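Local structure of VirX1 (Cyanophage Syn10, 6QGM) at residues 104-109 against 491-496; 114-119 against 472-477. The protein is a viral halogenase that iodinates diverse substrates and belongs to the flavin-dependent tryptophan halogenase family. All coordinates share one frame; numbering follows the deposited sequence.

Contact 1: residues 104-109 against 491-496; sequences FFSQTD and DYYYED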
ATOM      1  N   PHE B 104     -14.090  12.045 -25.765  1.00 60.82           N
ATOM      2  CA  PHE B 104     -13.877  13.509 -25.923  1.00 59.41           C
ATOM      3  C   PHE B 104     -12.770  14.008 -24.993  1.00 61.07           C
ATOM      4  O   PHE B 104     -12.580  15.237 -24.888  1.00 66.76           O
ATOM      5  CB  PHE B 104     -15.194  14.255 -25.725  1.00 58.07           C
ATOM      6  CG  PHE B 104     -16.201  13.996 -26.811  1.00 59.72           C
ATOM      7  CD1 PHE B 104     -17.008  12.869 -26.777  1.00 59.09           C
ATOM      8  CD2 PHE B 104     -16.325  14.875 -27.884  1.00 60.75           C
ATOM      9  CE1 PHE B 104     -17.914  12.625 -27.799  1.00 60.75           C
ATOM     10  CE2 PHE B 104     -17.231  14.631 -28.906  1.00 59.84           C
ATOM     11  CZ  PHE B 104     -18.021  13.504 -28.863  1.00 60.61           C
ATOM     12  N   PHE B 105     -12.032  13.097 -24.362  1.00 62.43           N
ATOM     13  CA  PHE B 105     -10.920  13.438 -23.433  1.00 61.62           C
ATOM     14  C   PHE B 105      -9.718  13.937 -24.228  1.00 58.88           C
ATOM     15  O   PHE B 105      -9.351  13.253 -25.174  1.00 59.23           O
ATOM     16  CB  PHE B 105     -10.448  12.226 -22.621  1.00 62.00           C
ATOM     17  CG  PHE B 105     -11.379  11.758 -21.534  1.00 60.49           C
ATOM     18  CD1 PHE B 105     -12.686  12.215 -21.443  1.00 59.26           C
ATOM     19  CD2 PHE B 105     -10.949  10.815 -20.613  1.00 61.28           C
ATOM     20  CE1 PHE B 105     -13.527  11.751 -20.442  1.00 59.74           C
ATOM     21  CE2 PHE B 105     -11.792  10.365 -19.603  1.00 61.48           C
ATOM     22  CZ  PHE B 105     -13.076  10.833 -19.520  1.00 59.12           C
ATOM     23  N   SER B 106      -9.120  15.051 -23.811  1.00 58.58           N
ATOM     24  CA  SER B 106      -7.718  15.428 -24.121  1.00 60.85           C
ATOM     25  C   SER B 106      -6.810  14.227 -23.858  1.00 62.69           C
ATOM     26  O   SER B 106      -6.934  13.613 -22.801  1.00 64.98           O
ATOM     27  CB  SER B 106      -7.281  16.615 -23.314  1.00 60.12           C
ATOM     28  OG  SER B 106      -5.872  16.777 -23.351  1.00 64.94           O
ATOM     29  N   GLN B 107      -5.942  13.896 -24.810  1.00 67.15           N
ATOM     30  CA  GLN B 107      -4.883  12.862 -24.681  1.00 72.51           C
ATOM     31  C   GLN B 107      -4.095  13.124 -23.393  1.00 70.56           C
ATOM     32  O   GLN B 107      -3.886  12.163 -22.650  1.00 72.04           O
ATOM     33  CB  GLN B 107      -3.938  12.914 -25.891  1.00 80.17           C
ATOM     34  CG  GLN B 107      -3.038  11.697 -26.013  1.00 85.15           C
ATOM     35  CD  GLN B 107      -3.673  10.581 -26.815  1.00 87.64           C
ATOM     36  OE1 GLN B 107      -4.548  10.778 -27.674  1.00 86.36           O
ATOM     37  NE2 GLN B 107      -3.191   9.375 -26.556  1.00 88.42           N
ATOM     38  N   THR B 108      -3.706  14.383 -23.140  1.00 68.57           N
ATOM     39  CA  THR B 108      -2.756  14.793 -22.069  1.00 67.09           C
ATOM     40  C   THR B 108      -3.491  14.930 -20.728  1.00 66.86           C
ATOM     41  O   THR B 108      -2.865  14.610 -19.702  1.00 72.03           O
ATOM     42  CB  THR B 108      -1.982  16.062 -22.449  1.00 64.57           C
ATOM     43  OG1 THR B 108      -2.911  17.077 -22.801  1.00 62.14           O
ATOM     44  CG2 THR B 108      -1.042  15.851 -23.612  1.00 68.23           C
ATOM     45  N   ASP B 109      -4.749  15.370 -20.713  1.00 65.71           N
ATOM     46  CA  ASP B 109      -5.498  15.661 -19.456  1.00 64.57           C
ATOM     47  C   ASP B 109      -6.374  14.472 -19.025  1.00 61.81           C
ATOM     48  O   ASP B 109      -6.836  14.502 -17.887  1.00 60.47           O
ATOM     49  CB  ASP B 109      -6.350  16.924 -19.597  1.00 66.21           C
ATOM     50  CG  ASP B 109      -5.537  18.189 -19.776  1.00 69.03           C
ATOM     51  OD1 ASP B 109      -4.559  18.363 -19.027  1.00 68.20           O
ATOM     52  OD2 ASP B 109      -5.893  18.987 -20.669  1.00 72.42           O
ATOM     53  N   ASP B 491      -3.675  25.257 -24.772  1.00 77.63           N
ATOM     54  CA  ASP B 491      -5.027  24.707 -24.505  1.00 77.71           C
ATOM     55  C   ASP B 491      -5.991  25.067 -25.643  1.00 75.59           C
ATOM     56  O   ASP B 491      -7.157  24.691 -25.529  1.00 73.40           O
ATOM     57  CB  ASP B 491      -5.558  25.264 -23.184  1.00 77.16           C
ATOM     58  CG  ASP B 491      -5.357  24.341 -21.995  1.00 77.16           C
ATOM     59  OD1 ASP B 491      -5.017  23.152 -22.225  1.00 79.31           O
ATOM     60  OD2 ASP B 491      -5.527  24.827 -20.846  1.00 76.80           O
ATOM     61  N   TYR B 492      -5.541  25.761 -26.692  1.00 76.52           N
ATOM     62  CA  TYR B 492      -6.451  26.299 -27.726  1.00 78.56           C
ATOM     63  C   TYR B 492      -7.378  25.180 -28.230  1.00 74.12           C
ATOM     64  O   TYR B 492      -8.538  25.524 -28.478  1.00 73.48           O
ATOM     65  CB  TYR B 492      -5.730  27.040 -28.858  1.00 85.73           C
ATOM     66  CG  TYR B 492      -6.743  27.628 -29.818  1.00 94.56           C
ATOM     67  CD1 TYR B 492      -7.579  28.671 -29.418  1.00 96.87           C
ATOM     68  CD2 TYR B 492      -6.951  27.085 -31.086  1.00101.74           C
ATOM     69  CE1 TYR B 492      -8.562  29.174 -30.258  1.00101.49           C
ATOM     70  CE2 TYR B 492      -7.930  27.580 -31.932  1.00104.94           C
ATOM     71  CZ  TYR B 492      -8.735  28.629 -31.520  1.00104.38           C
ATOM     72  OH  TYR B 492      -9.685  29.120 -32.367  1.00103.92           O
ATOM     73  N   TYR B 493      -6.939  23.914 -28.297  1.00 68.04           N
ATOM     74  CA  TYR B 493      -7.722  22.759 -28.823  1.00 64.89           C
ATOM     75  C   TYR B 493      -8.985  22.470 -27.987  1.00 61.51           C
ATOM     76  O   TYR B 493      -9.831  21.663 -28.435  1.00 60.37           O
ATOM     77  CB  TYR B 493      -6.849  21.508 -28.936  1.00 65.25           C
ATOM     78  CG  TYR B 493      -6.400  20.877 -27.645  1.00 63.50           C
ATOM     79  CD1 TYR B 493      -5.329  21.385 -26.932  1.00 64.08           C
ATOM     80  CD2 TYR B 493      -7.027  19.745 -27.151  1.00 62.93           C
ATOM     81  CE1 TYR B 493      -4.887  20.797 -25.757  1.00 62.47           C
ATOM     82  CE2 TYR B 493      -6.603  19.135 -25.979  1.00 61.46           C
ATOM     83  CZ  TYR B 493      -5.523  19.655 -25.285  1.00 60.57           C
ATOM     84  OH  TYR B 493      -5.093  19.062 -24.138  1.00 60.22           O
ATOM     85  N   TYR B 494      -9.126  23.109 -26.823  1.00 58.21           N
ATOM     86  CA  TYR B 494     -10.310  22.979 -25.940  1.00 55.78           C
ATOM     87  C   TYR B 494     -11.514  23.649 -26.613  1.00 55.93           C
ATOM     88  O   TYR B 494     -12.643  23.151 -26.434  1.00 55.61           O
ATOM     89  CB  TYR B 494      -9.986  23.472 -24.521  1.00 54.66           C
ATOM     90  CG  TYR B 494      -9.516  22.361 -23.616  1.00 53.12           C
ATOM     91  CD1 TYR B 494      -8.210  21.895 -23.637  1.00 53.08           C
ATOM     92  CD2 TYR B 494     -10.417  21.719 -22.786  1.00 52.53           C
ATOM     93  CE1 TYR B 494      -7.804  20.840 -22.839  1.00 53.39           C
ATOM     94  CE2 TYR B 494     -10.028  20.677 -21.960  1.00 52.93           C
ATOM     95  CZ  TYR B 494      -8.717  20.226 -21.993  1.00 54.62           C
ATOM     96  OH  TYR B 494      -8.335  19.189 -21.182  1.00 55.18           O
ATOM     97  N   GLU B 495     -11.298  24.714 -27.386  1.00 57.11           N
ATOM     98  CA  GLU B 495     -12.351  25.379 -28.209  1.00 59.45           C
ATOM     99  C   GLU B 495     -13.012  24.331 -29.105  1.00 60.64           C
ATOM    100  O   GLU B 495     -14.246  24.376 -29.226  1.00 60.01           O
ATOM    101  CB  GLU B 495     -11.756  26.479 -29.087  1.00 61.48           C
ATOM    102  CG  GLU B 495     -11.342  27.705 -28.301  1.00 61.90           C
ATOM    103  CD  GLU B 495     -12.523  28.549 -27.867  1.00 62.17           C
ATOM    104  OE1 GLU B 495     -13.360  28.840 -28.761  1.00 63.81           O
ATOM    105  OE2 GLU B 495     -12.582  29.021 -26.685  1.00 61.79           O
ATOM    106  N   ASP B 496     -12.224  23.415 -29.681  1.00 63.25           N
ATOM    107  CA  ASP B 496     -12.707  22.345 -30.595  1.00 64.30           C
ATOM    108  C   ASP B 496     -13.388  21.246 -29.769  1.00 62.09           C
ATOM    109  O   ASP B 496     -14.435  20.754 -30.216  1.00 60.45           O
ATOM    110  CB  ASP B 496     -11.591  21.752 -31.453  1.00 67.40           C
ATOM    111  CG  ASP B 496     -11.143  22.592 -32.628  1.00 71.97           C
ATOM    112  OD1 ASP B 496     -11.833  23.581 -33.003  1.00 74.96           O
ATOM    113  OD2 ASP B 496     -10.107  22.232 -33.168  1.00 71.91           O
TER
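Two tyrosines, Tyr493 and Tyr494, reach the loop 104-109 with their hydroxyl ends, each finding a different partner. Tyr493 has CG between its backbone N and carbonyl carbon (chi1 69°), which turns the ring toward the loop; its OH forms a hydrogen bond with Ser106 OG at 2.5 Å, the serine oxygen lying at the ring edge near the plane. Thr108 OG1 lies oblique to the ring, 3.2 Å from Tyr493 OH. The Tyr494 ring, with its CD1 over one face of Tyr493, donates from OH to Asp109 OD2 at 2.5 Å. The hydroxyl meets OD2 on the anti side, 28° out of the carboxylate plane; ring and carboxylate planes are 50° apart. Ser106 CB lies to one side of both hydroxyls, 3.4 Å from Tyr493 OH and 3.5 Å from Tyr494 OH. Ser106 OG also accepts from Asp109 N (3.2 Å) and from Thr108 OG1, fixing the serine's rotation. Lys116, salt-bridged to Asp491, lies in a long, weak ion pair with Asp109 and may ease the closeness of the two carboxylates. Ser106 and Asp109 form an ST motif in the loop before helix 113-120, a loop that meets the tyrosines of the turn leading into helix 494-512.

Contact 2: residues 114-119 against 472-477; sequences WGKLAN and RPQSYD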
ATOM      1  N   TRP B 114     -12.961  17.183 -18.471  1.00 47.79           N
ATOM      2  CA  TRP B 114     -14.279  17.799 -18.155  1.00 45.98           C
ATOM      3  C   TRP B 114     -14.092  19.025 -17.250  1.00 46.00           C
ATOM      4  O   TRP B 114     -14.712  20.069 -17.528  1.00 45.16           O
ATOM      5  CB  TRP B 114     -15.272  16.809 -17.541  1.00 44.26           C
ATOM      6  CG  TRP B 114     -16.531  17.538 -17.204  1.00 42.49           C
ATOM      7  CD1 TRP B 114     -17.532  17.908 -18.055  1.00 42.56           C
ATOM      8  CD2 TRP B 114     -16.836  18.140 -15.942  1.00 41.41           C
ATOM      9  NE1 TRP B 114     -18.471  18.640 -17.393  1.00 42.75           N
ATOM     10  CE2 TRP B 114     -18.067  18.807 -16.093  1.00 42.30           C
ATOM     11  CE3 TRP B 114     -16.196  18.164 -14.701  1.00 41.14           C
ATOM     12  CZ2 TRP B 114     -18.685  19.466 -15.031  1.00 42.52           C
ATOM     13  CZ3 TRP B 114     -16.792  18.833 -13.660  1.00 41.24           C
ATOM     14  CH2 TRP B 114     -18.026  19.460 -13.825  1.00 42.01           C
ATOM     15  N   GLY B 115     -13.290  18.885 -16.194  1.00 47.61           N
ATOM     16  CA  GLY B 115     -12.975  19.963 -15.237  1.00 50.03           C
ATOM     17  C   GLY B 115     -12.400  21.198 -15.920  1.00 53.41           C
ATOM     18  O   GLY B 115     -12.828  22.303 -15.553  1.00 54.52           O
ATOM     19  N   LYS B 116     -11.461  21.042 -16.866  1.00 54.52           N
ATOM     20  CA  LYS B 116     -10.880  22.189 -17.609  1.00 57.28           C
ATOM     21  C   LYS B 116     -11.984  22.873 -18.428  1.00 56.36           C
ATOM     22  O   LYS B 116     -12.034  24.121 -18.401  1.00 54.96           O
ATOM     23  CB  LYS B 116      -9.695  21.751 -18.470  1.00 61.15           C
ATOM     24  CG  LYS B 116      -8.485  21.303 -17.664  1.00 65.23           C
ATOM     25  CD  LYS B 116      -7.243  21.004 -18.472  1.00 67.94           C
ATOM     26  CE  LYS B 116      -6.677  22.206 -19.198  1.00 69.36           C
ATOM     27  NZ  LYS B 116      -5.213  22.082 -19.402  1.00 70.99           N
ATOM     28  N   LEU B 117     -12.852  22.091 -19.087  1.00 55.02           N
ATOM     29  CA  LEU B 117     -14.026  22.611 -19.842  1.00 54.80           C
ATOM     30  C   LEU B 117     -14.907  23.451 -18.902  1.00 54.01           C
ATOM     31  O   LEU B 117     -15.302  24.572 -19.299  1.00 54.75           O
ATOM     32  CB  LEU B 117     -14.828  21.453 -20.450  1.00 54.25           C
ATOM     33  CG  LEU B 117     -14.199  20.781 -21.669  1.00 52.90           C
ATOM     34  CD1 LEU B 117     -15.004  19.573 -22.118  1.00 51.69           C
ATOM     35  CD2 LEU B 117     -14.086  21.770 -22.805  1.00 54.36           C
ATOM     36  N   ALA B 118     -15.198  22.916 -17.711  1.00 51.87           N
ATOM     37  CA  ALA B 118     -16.023  23.561 -16.662  1.00 51.22           C
ATOM     38  C   ALA B 118     -15.417  24.917 -16.265  1.00 51.55           C
ATOM     39  O   ALA B 118     -16.201  25.870 -16.085  1.00 51.64           O
ATOM     40  CB  ALA B 118     -16.159  22.648 -15.474  1.00 50.84           C
ATOM     41  N   ASN B 119     -14.084  25.021 -16.168  1.00 50.37           N
ATOM     42  CA  ASN B 119     -13.376  26.272 -15.774  1.00 50.25           C
ATOM     43  C   ASN B 119     -13.434  27.275 -16.926  1.00 51.02           C
ATOM     44  O   ASN B 119     -13.751  28.450 -16.676  1.00 51.61           O
ATOM     45  CB  ASN B 119     -11.932  26.005 -15.339  1.00 51.56           C
ATOM     46  CG  ASN B 119     -11.821  25.533 -13.900  1.00 51.84           C
ATOM     47  OD1 ASN B 119     -12.667  25.863 -13.062  1.00 47.72           O
ATOM     48  ND2 ASN B 119     -10.776  24.764 -13.605  1.00 53.96           N
ATOM     49  N   ARG B 472     -14.100  20.206  -8.983  1.00 47.01           N
ATOM     50  CA  ARG B 472     -13.269  20.014 -10.202  1.00 46.15           C
ATOM     51  C   ARG B 472     -11.853  19.620  -9.802  1.00 47.23           C
ATOM     52  O   ARG B 472     -11.372  20.054  -8.763  1.00 50.10           O
ATOM     53  CB  ARG B 472     -13.239  21.329 -10.981  1.00 45.07           C
ATOM     54  CG  ARG B 472     -14.584  21.701 -11.588  1.00 44.24           C
ATOM     55  CD  ARG B 472     -14.576  23.097 -12.182  1.00 44.44           C
ATOM     56  NE  ARG B 472     -14.051  24.083 -11.260  1.00 45.20           N
ATOM     57  CZ  ARG B 472     -14.651  24.468 -10.139  1.00 45.21           C
ATOM     58  NH1 ARG B 472     -15.804  23.939  -9.777  1.00 44.73           N
ATOM     59  NH2 ARG B 472     -14.089  25.376  -9.364  1.00 45.89           N
ATOM     60  N   PRO B 473     -11.134  18.800 -10.592  1.00 50.71           N
ATOM     61  CA  PRO B 473      -9.772  18.388 -10.240  1.00 53.49           C
ATOM     62  C   PRO B 473      -8.816  19.581 -10.114  1.00 53.11           C
ATOM     63  O   PRO B 473      -8.039  19.603  -9.168  1.00 53.08           O
ATOM     64  CB  PRO B 473      -9.319  17.428 -11.356  1.00 54.96           C
ATOM     65  CG  PRO B 473     -10.319  17.630 -12.483  1.00 55.16           C
ATOM     66  CD  PRO B 473     -11.582  18.218 -11.863  1.00 54.12           C
ATOM     67  N   GLN B 474      -8.909  20.530 -11.046  1.00 52.61           N
ATOM     68  CA  GLN B 474      -8.267  21.864 -10.941  1.00 55.73           C
ATOM     69  C   GLN B 474      -9.383  22.890 -10.794  1.00 54.94           C
ATOM     70  O   GLN B 474     -10.246  22.952 -11.681  1.00 58.76           O
ATOM     71  CB  GLN B 474      -7.395  22.141 -12.160  1.00 59.97           C
ATOM     72  CG  GLN B 474      -6.164  21.233 -12.234  1.00 63.60           C
ATOM     73  CD  GLN B 474      -5.884  20.716 -13.633  1.00 66.70           C
ATOM     74  OE1 GLN B 474      -6.032  21.450 -14.617  1.00 67.56           O
ATOM     75  NE2 GLN B 474      -5.553  19.429 -13.719  1.00 66.27           N
ATOM     76  N   SER B 475      -9.393  23.624  -9.676  1.00 54.62           N
ATOM     77  CA  SER B 475     -10.533  24.474  -9.243  1.00 51.15           C
ATOM     78  C   SER B 475     -10.556  25.776 -10.053  1.00 50.16           C
ATOM     79  O   SER B 475     -11.630  26.379 -10.122  1.00 48.68           O
ATOM     80  CB  SER B 475     -10.507  24.725  -7.752  1.00 50.13           C
ATOM     81  OG  SER B 475      -9.269  25.255  -7.315  1.00 49.52           O
ATOM     82  N   TYR B 476      -9.424  26.181 -10.638  1.00 50.47           N
ATOM     83  CA  TYR B 476      -9.261  27.427 -11.429  1.00 51.34           C
ATOM     84  C   TYR B 476      -8.310  27.188 -12.612  1.00 53.32           C
ATOM     85  O   TYR B 476      -7.360  26.366 -12.515  1.00 51.65           O
ATOM     86  CB  TYR B 476      -8.771  28.571 -10.541  1.00 50.57           C
ATOM     87  CG  TYR B 476      -7.439  28.398  -9.851  1.00 50.82           C
ATOM     88  CD1 TYR B 476      -7.265  27.472  -8.837  1.00 50.77           C
ATOM     89  CD2 TYR B 476      -6.375  29.232 -10.154  1.00 52.45           C
ATOM     90  CE1 TYR B 476      -6.056  27.336  -8.182  1.00 52.37           C
ATOM     91  CE2 TYR B 476      -5.158  29.123  -9.501  1.00 53.65           C
ATOM     92  CZ  TYR B 476      -4.993  28.159  -8.522  1.00 53.55           C
ATOM     93  OH  TYR B 476      -3.779  28.028  -7.922  1.00 52.70           O
ATOM     94  N   ASP B 477      -8.559  27.921 -13.703  1.00 56.48           N
ATOM     95  CA  ASP B 477      -7.934  27.648 -15.024  1.00 59.52           C
ATOM     96  C   ASP B 477      -6.454  28.064 -15.017  1.00 58.79           C
ATOM     97  O   ASP B 477      -5.648  27.410 -15.721  1.00 58.60           O
ATOM     98  CB  ASP B 477      -8.688  28.349 -16.156  1.00 60.92           C
ATOM     99  CG  ASP B 477      -8.309  27.784 -17.515  1.00 62.86           C
ATOM    100  OD1 ASP B 477      -8.282  26.513 -17.628  1.00 62.45           O
ATOM    101  OD2 ASP B 477      -8.024  28.600 -18.432  1.00 61.19           O
TER
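Hydrogen bonding centres on Asn119, whose amide lies between Arg472 and the backbone that follows it. Asn119 ND2 donates to Gln474 O at 2.7 Å, coming from above the carbonyl plane, 44° out of it. Asn119 OD1 takes a weak bond from Arg472 NE, 2.9 Å away; amide and guanidinium planes stand 78° apart. A bend at chi3 (-50°) folds the arginine back over its own segment, where Arg472 NH2 meets a lone pair of Ser475 O at 2.8 Å, almost straight and in the guanidinium plane.

Packing on the helix adds to this. Arg472 CD rests 3.7 Å from Ala118 CB, while Arg472 CG comes obliquely to the Trp114 ring. Pro473 CD packs on Gly115 CA, 4.0 Å away. The Lys116 chain crosses Gln474 OE1, which is bonded to Ser480. Asn119 CB and Asp477 CB touch at 4.1 Å.

Charges are paired beyond the two segments: Asp477 with Lys120, Lys116 with Asp491. Tyr371 of the second subunit hydrogen-bonds Ser475 OG and Pro473 O. Helix 113-120 thus packs, with Asn119 as its main polar link, on the loop between helices 462-468 and 477-484, whose other contacts include this subunit interface.

In the fold
Both contacts engage the chain around helix 113-120: contact 1 holds the loop leading into it, contact 2 the helix itself, their centres about 12 Å apart. Contact 2 is nested inside the chain loop that contact 1 closes. It is the more buried and larger of the two, mixing amide-to-backbone bonds with close packing against a loop that also meets the second subunit. Contact 1 is partly buried and depends mainly on hydroxyl and carboxylate groups; no other subunit touches it. Lys116 joins them, its NZ forming a salt bridge with Asp491 OD1 at 3.0 Å, while Tyr494 packs on Lys116 and Leu117.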